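Local coordinates for extracellular solute-binding protein family 5 (Brucella melitensis, PDB 4ONY) that probably binds peptides or related solutes in the periplasm and hands them to an ABC transporter for uptake, at residues A[14-27]-A[94-108]. Numbering follows the deposited sequence.
Sequences APDYALSMHGDVAL and EPFTLYSLLAEKVAI
The ring of Y99 fills a hollow formed in large part by the chain 14-27 as it doubles back on itself, with Y31 and F34 adding to the wall: a compact example of a short strand whose following loop folds back and bonds to the same partner region. A18 CB comes in obliquely, 3.7 Å from Y99 CE1, V25 CG1 approaches obliquely, 3.5 Å from Y99 OH, and the Y17 ring runs alongside. L27 crosses at about a right angle and sets its CD1 over a face, 4.1 Å from the centroid of the Y99 ring, a CH-pi contact. At the tip of the ring, Y99 OH accepts the N-H of L27 and donates to the syn lone pair of E94 OE2, at 2.6 Å. The other carboxylate oxygen, E94 OE1, is met from above its plane by A26 N (3.1 Å), so one glutamate grips both the phenol and the returning loop.

Beneath this pocket, strand 18-20 runs antiparallel to 97-100. L19 and L98 form the hydrogen-bonded pair, each N to the other's O at 2.8 Å, and M21 N continues the ladder to F96 O. With CG anti to the backbone N (chi1 178°), L19 reaches toward the second arm of the partner, where its CD1 meets I108 CD1 at 3.8 Å. V106, whose N donates to D16 O, pushes CG1 up to A18 O. Farther along, M21 CB settles against F96 CD2, with the sulfur oblique to the ring in a Met-aromatic contact.

Strand 97-108 bends at E104, so 14-27 touches both arms of the corner. This is structural packing within one antiparallel sheet: strands 18-20, 88-90 and 114-119 all pair with 97-108, while M183 of helix 181-187 covers L19, M21 and F96.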
loop_
_atom_site.group_PDB
_atom_site.type_symbol
_atom_site.label_atom_id
_atom_site.label_comp_id
_atom_site.label_asym_id
_atom_site.label_seq_id
_atom_site.Cartn_x
_atom_site.Cartn_y
_atom_site.Cartn_z
ATOM N N ALA A 14 -28.574 4.482 -6.384
ATOM C CA ALA A 14 -27.242 5.078 -6.139
ATOM C C ALA A 14 -27.317 6.241 -5.163
ATOM O O ALA A 14 -28.108 7.125 -5.346
ATOM C CB ALA A 14 -26.597 5.563 -7.440
ATOM N N PRO A 15 -26.481 6.243 -4.135
ATOM C CA PRO A 15 -26.516 7.392 -3.208
ATOM C C PRO A 15 -25.955 8.634 -3.887
ATOM O O PRO A 15 -25.136 8.507 -4.810
ATOM C CB PRO A 15 -25.643 6.929 -2.055
ATOM C CG PRO A 15 -24.680 5.938 -2.671
ATOM C CD PRO A 15 -25.428 5.271 -3.788
ATOM N N ASP A 16 -26.390 9.821 -3.445
ATOM C CA ASP A 16 -25.880 11.058 -4.024
ATOM C C ASP A 16 -24.707 11.670 -3.235
ATOM O O ASP A 16 -24.184 12.703 -3.629
ATOM C CB ASP A 16 -27.015 12.085 -4.237
ATOM C CG ASP A 16 -27.529 12.675 -2.923
ATOM O OD1 ASP A 16 -27.024 12.306 -1.855
ATOM O OD2 ASP A 16 -28.452 13.504 -2.963
ATOM N N TYR A 17 -24.332 11.059 -2.130
ATOM C CA TYR A 17 -23.400 11.622 -1.172
ATOM C C TYR A 17 -22.172 10.706 -1.005
ATOM O O TYR A 17 -21.285 10.964 -0.154
ATOM C CB TYR A 17 -24.077 11.763 0.199
ATOM C CG TYR A 17 -24.459 10.420 0.832
ATOM C CD1 TYR A 17 -25.660 9.767 0.501
ATOM C CD2 TYR A 17 -23.634 9.820 1.744
ATOM C CE1 TYR A 17 -26.007 8.533 1.086
ATOM C CE2 TYR A 17 -23.962 8.601 2.314
ATOM C CZ TYR A 17 -25.142 7.941 1.991
ATOM O OH TYR A 17 -25.417 6.707 2.588
ATOM N N ALA A 18 -22.114 9.641 -1.781
ATOM C CA ALA A 18 -21.030 8.675 -1.643
ATOM C C ALA A 18 -20.843 7.908 -2.924
ATOM O O ALA A 18 -21.768 7.790 -3.724
ATOM C CB ALA A 18 -21.323 7.693 -0.520
ATOM N N LEU A 19 -19.653 7.394 -3.110
ATOM C CA LEU A 19 -19.347 6.530 -4.241
ATOM C C LEU A 19 -18.447 5.375 -3.771
ATOM O O LEU A 19 -17.346 5.602 -3.272
ATOM C CB LEU A 19 -18.718 7.359 -5.339
ATOM C CG LEU A 19 -18.274 6.639 -6.587
ATOM C CD1 LEU A 19 -19.459 5.955 -7.243
ATOM C CD2 LEU A 19 -17.617 7.648 -7.503
ATOM N N SER A 20 -18.950 4.148 -3.888
ATOM C CA SER A 20 -18.238 2.966 -3.432
ATOM C C SER A 20 -17.937 2.067 -4.594
ATOM O O SER A 20 -18.799 1.815 -5.451
ATOM C CB SER A 20 -19.064 2.188 -2.403
ATOM O OG SER A 20 -18.415 0.985 -2.072
ATOM N N MET A 21 -16.719 1.558 -4.613
ATOM C CA MET A 21 -16.237 0.752 -5.733
ATOM C C MET A 21 -17.167 -0.439 -5.984
ATOM O O MET A 21 -17.594 -0.656 -7.127
ATOM C CB MET A 21 -14.807 0.275 -5.518
ATOM C CG MET A 21 -14.318 -0.743 -6.554
ATOM S SD MET A 21 -14.296 -0.006 -8.213
ATOM C CE MET A 21 -13.912 -1.448 -9.202
ATOM N N HIS A 22 -17.516 -1.155 -4.915
ATOM C CA HIS A 22 -18.397 -2.320 -4.988
ATOM C C HIS A 22 -19.790 -2.128 -4.364
ATOM O O HIS A 22 -20.508 -3.105 -4.118
ATOM C CB HIS A 22 -17.701 -3.532 -4.399
ATOM C CG HIS A 22 -16.512 -3.970 -5.205
ATOM N ND1 HIS A 22 -15.234 -3.904 -4.714
ATOM C CD2 HIS A 22 -16.397 -4.391 -6.493
ATOM C CE1 HIS A 22 -14.380 -4.294 -5.638
ATOM N NE2 HIS A 22 -15.054 -4.594 -6.730
ATOM N N GLY A 23 -20.211 -0.879 -4.159
ATOM C CA GLY A 23 -21.590 -0.608 -3.779
ATOM C C GLY A 23 -21.800 -0.561 -2.285
ATOM O O GLY A 23 -22.820 -0.060 -1.858
ATOM N N ASP A 24 -20.835 -1.005 -1.486
ATOM C CA ASP A 24 -20.978 -1.018 -0.013
ATOM C C ASP A 24 -20.673 0.381 0.586
ATOM O O ASP A 24 -19.554 0.873 0.491
ATOM C CB ASP A 24 -20.059 -2.087 0.606
ATOM C CG ASP A 24 -18.585 -1.931 0.170
ATOM O OD1 ASP A 24 -18.327 -1.867 -1.053
ATOM O OD2 ASP A 24 -17.688 -1.868 1.060
ATOM N N VAL A 25 -21.675 1.010 1.188
ATOM C CA VAL A 25 -21.552 2.341 1.785
ATOM C C VAL A 25 -21.945 2.243 3.242
ATOM O O VAL A 25 -23.104 2.084 3.577
ATOM C CB VAL A 25 -22.438 3.346 1.050
ATOM C CG1 VAL A 25 -22.384 4.741 1.719
ATOM C CG2 VAL A 25 -21.968 3.478 -0.411
ATOM N N ALA A 26 -20.964 2.370 4.122
ATOM C CA ALA A 26 -21.194 2.193 5.536
ATOM C C ALA A 26 -21.999 3.330 6.179
ATOM O O ALA A 26 -22.735 3.091 7.116
ATOM C CB ALA A 26 -19.843 2.023 6.266
ATOM N N LEU A 27 -21.846 4.568 5.703
ATOM C CA LEU A 27 -22.454 5.710 6.411
ATOM C C LEU A 27 -23.737 6.113 5.742
ATOM O O LEU A 27 -23.792 6.166 4.537
ATOM C CB LEU A 27 -21.486 6.886 6.407
ATOM C CG LEU A 27 -20.094 6.660 7.003
ATOM C CD1 LEU A 27 -19.239 7.945 6.977
ATOM C CD2 LEU A 27 -20.203 6.148 8.433
ATOM N N GLU A 94 -13.333 2.068 5.458
ATOM C CA GLU A 94 -13.995 1.178 4.504
ATOM C C GLU A 94 -13.010 0.734 3.429
ATOM O O GLU A 94 -12.048 1.415 3.193
ATOM C CB GLU A 94 -15.192 1.886 3.819
ATOM C CG GLU A 94 -16.225 2.378 4.808
ATOM C CD GLU A 94 -17.413 3.070 4.141
ATOM O OE1 GLU A 94 -18.035 2.419 3.243
ATOM O OE2 GLU A 94 -17.701 4.244 4.559
ATOM N N PRO A 95 -13.267 -0.408 2.771
ATOM C CA PRO A 95 -12.343 -0.839 1.733
ATOM C C PRO A 95 -12.092 0.200 0.608
ATOM O O PRO A 95 -10.928 0.513 0.313
ATOM C CB PRO A 95 -13.011 -2.099 1.169
ATOM C CG PRO A 95 -13.813 -2.648 2.335
ATOM C CD PRO A 95 -14.340 -1.399 3.013
ATOM N N PHE A 96 -13.161 0.721 0.019
ATOM C CA PHE A 96 -13.032 1.696 -1.055
ATOM C C PHE A 96 -14.357 2.452 -1.244
ATOM O O PHE A 96 -15.128 2.184 -2.183
ATOM C CB PHE A 96 -12.626 0.983 -2.355
ATOM C CG PHE A 96 -12.037 1.886 -3.428
ATOM C CD1 PHE A 96 -11.981 3.291 -3.300
ATOM C CD2 PHE A 96 -11.492 1.318 -4.585
ATOM C CE1 PHE A 96 -11.409 4.077 -4.330
ATOM C CE2 PHE A 96 -10.927 2.106 -5.581
ATOM C CZ PHE A 96 -10.870 3.469 -5.443
ATOM N N THR A 97 -14.583 3.414 -0.355
ATOM C CA THR A 97 -15.735 4.309 -0.418
ATOM C C THR A 97 -15.277 5.768 -0.282
ATOM O O THR A 97 -14.465 6.098 0.578
ATOM C CB THR A 97 -16.733 4.007 0.681
ATOM O OG1 THR A 97 -17.160 2.635 0.586
ATOM C CG2 THR A 97 -17.985 4.938 0.555
ATOM N N LEU A 98 -15.824 6.607 -1.149
ATOM C CA LEU A 98 -15.608 8.054 -1.161
ATOM C C LEU A 98 -16.849 8.808 -0.711
ATOM O O LEU A 98 -17.970 8.405 -1.047
ATOM C CB LEU A 98 -15.294 8.480 -2.583
ATOM C CG LEU A 98 -14.157 7.713 -3.312
ATOM C CD1 LEU A 98 -14.033 8.176 -4.744
ATOM C CD2 LEU A 98 -12.846 7.942 -2.589
ATOM N N TYR A 99 -16.665 9.904 0.023
ATOM C CA TYR A 99 -17.757 10.775 0.467
ATOM C C TYR A 99 -17.518 12.196 -0.058
ATOM O O TYR A 99 -16.438 12.502 -0.605
ATOM C CB TYR A 99 -17.888 10.763 2.008
ATOM C CG TYR A 99 -18.342 9.426 2.531
ATOM C CD1 TYR A 99 -19.678 9.112 2.575
ATOM C CD2 TYR A 99 -17.408 8.434 2.918
ATOM C CE1 TYR A 99 -20.129 7.851 2.977
ATOM C CE2 TYR A 99 -17.828 7.201 3.331
ATOM C CZ TYR A 99 -19.205 6.892 3.336
ATOM O OH TYR A 99 -19.684 5.640 3.732
ATOM N N SER A 100 -18.531 13.050 0.082
ATOM C CA SER A 100 -18.511 14.412 -0.464
ATOM C C SER A 100 -17.314 15.252 0.034
ATOM O O SER A 100 -16.905 15.156 1.189
ATOM C CB SER A 100 -19.819 15.125 -0.147
ATOM O OG SER A 100 -20.899 14.431 -0.770
ATOM N N LEU A 101 -16.691 15.991 -0.869
ATOM C CA LEU A 101 -15.680 17.021 -0.467
ATOM C C LEU A 101 -15.935 18.217 -1.389
ATOM O O LEU A 101 -17.001 18.852 -1.260
ATOM C CB LEU A 101 -14.266 16.477 -0.528
ATOM C CG LEU A 101 -13.160 17.373 0.034
ATOM C CD1 LEU A 101 -13.403 17.617 1.514
ATOM C CD2 LEU A 101 -11.763 16.762 -0.221
ATOM N N LEU A 102 -15.086 18.457 -2.395
ATOM C CA LEU A 102 -15.388 19.583 -3.306
ATOM C C LEU A 102 -16.715 19.366 -4.043
ATOM O O LEU A 102 -17.467 20.332 -4.276
ATOM C CB LEU A 102 -14.246 19.848 -4.296
ATOM C CG LEU A 102 -12.996 20.539 -3.737
ATOM C CD1 LEU A 102 -11.867 20.516 -4.741
ATOM C CD2 LEU A 102 -13.281 21.983 -3.362
ATOM N N ALA A 103 -16.974 18.117 -4.421
ATOM C CA ALA A 103 -18.268 17.741 -4.956
ATOM C C ALA A 103 -19.238 17.455 -3.804
ATOM O O ALA A 103 -18.993 16.580 -2.980
ATOM C CB ALA A 103 -18.128 16.526 -5.851
ATOM N N GLU A 104 -20.304 18.233 -3.729
ATOM C CA GLU A 104 -21.310 18.041 -2.690
ATOM C C GLU A 104 -22.184 16.832 -3.019
ATOM O O GLU A 104 -22.626 16.138 -2.122
ATOM C CB GLU A 104 -22.189 19.287 -2.553
ATOM C CG GLU A 104 -23.132 19.254 -1.356
ATOM C CD GLU A 104 -23.907 20.564 -1.166
ATOM O OE1 GLU A 104 -23.868 21.454 -2.035
ATOM O OE2 GLU A 104 -24.540 20.703 -0.120
ATOM N N LYS A 105 -22.440 16.615 -4.304
ATOM C CA LYS A 105 -23.279 15.547 -4.786
ATOM C C LYS A 105 -22.652 14.854 -5.985
ATOM O O LYS A 105 -21.904 15.442 -6.725
ATOM C CB LYS A 105 -24.651 16.090 -5.201
ATOM C CG LYS A 105 -25.445 16.728 -4.080
ATOM C CD LYS A 105 -26.022 15.641 -3.172
ATOM C CE LYS A 105 -25.918 15.937 -1.664
ATOM N NZ LYS A 105 -27.046 16.814 -1.215
ATOM N N VAL A 106 -22.993 13.598 -6.143
ATOM C CA VAL A 106 -22.533 12.768 -7.213
ATOM C C VAL A 106 -23.704 11.984 -7.765
ATOM O O VAL A 106 -24.571 11.535 -7.015
ATOM C CB VAL A 106 -21.402 11.827 -6.756
ATOM C CG1 VAL A 106 -21.861 10.802 -5.730
ATOM C CG2 VAL A 106 -20.804 11.109 -7.939
ATOM N N ALA A 107 -23.764 11.874 -9.080
ATOM C CA ALA A 107 -24.678 10.943 -9.755
ATOM C C ALA A 107 -23.861 10.121 -10.736
ATOM O O ALA A 107 -22.831 10.579 -11.245
ATOM C CB ALA A 107 -25.784 11.706 -10.469
ATOM N N ILE A 108 -24.260 8.876 -10.951
ATOM C CA ILE A 108 -23.442 7.967 -11.742
ATOM C C ILE A 108 -24.303 6.932 -12.475
ATOM O O ILE A 108 -25.314 6.488 -11.958
ATOM C CB ILE A 108 -22.376 7.271 -10.868
ATOM C CG1 ILE A 108 -21.348 6.543 -11.749
ATOM C CG2 ILE A 108 -23.000 6.298 -9.874
ATOM C CD1 ILE A 108 -20.117 6.085 -10.986
HETATM O O HOH W 1 -20.932 12.687 1.997
HETATM O O HOH W 2 -16.093 -0.739 -2.308
HETATM O O HOH W 3 -18.222 -0.303 3.318
HETATM O O HOH W 4 -15.798 0.184 0.521
#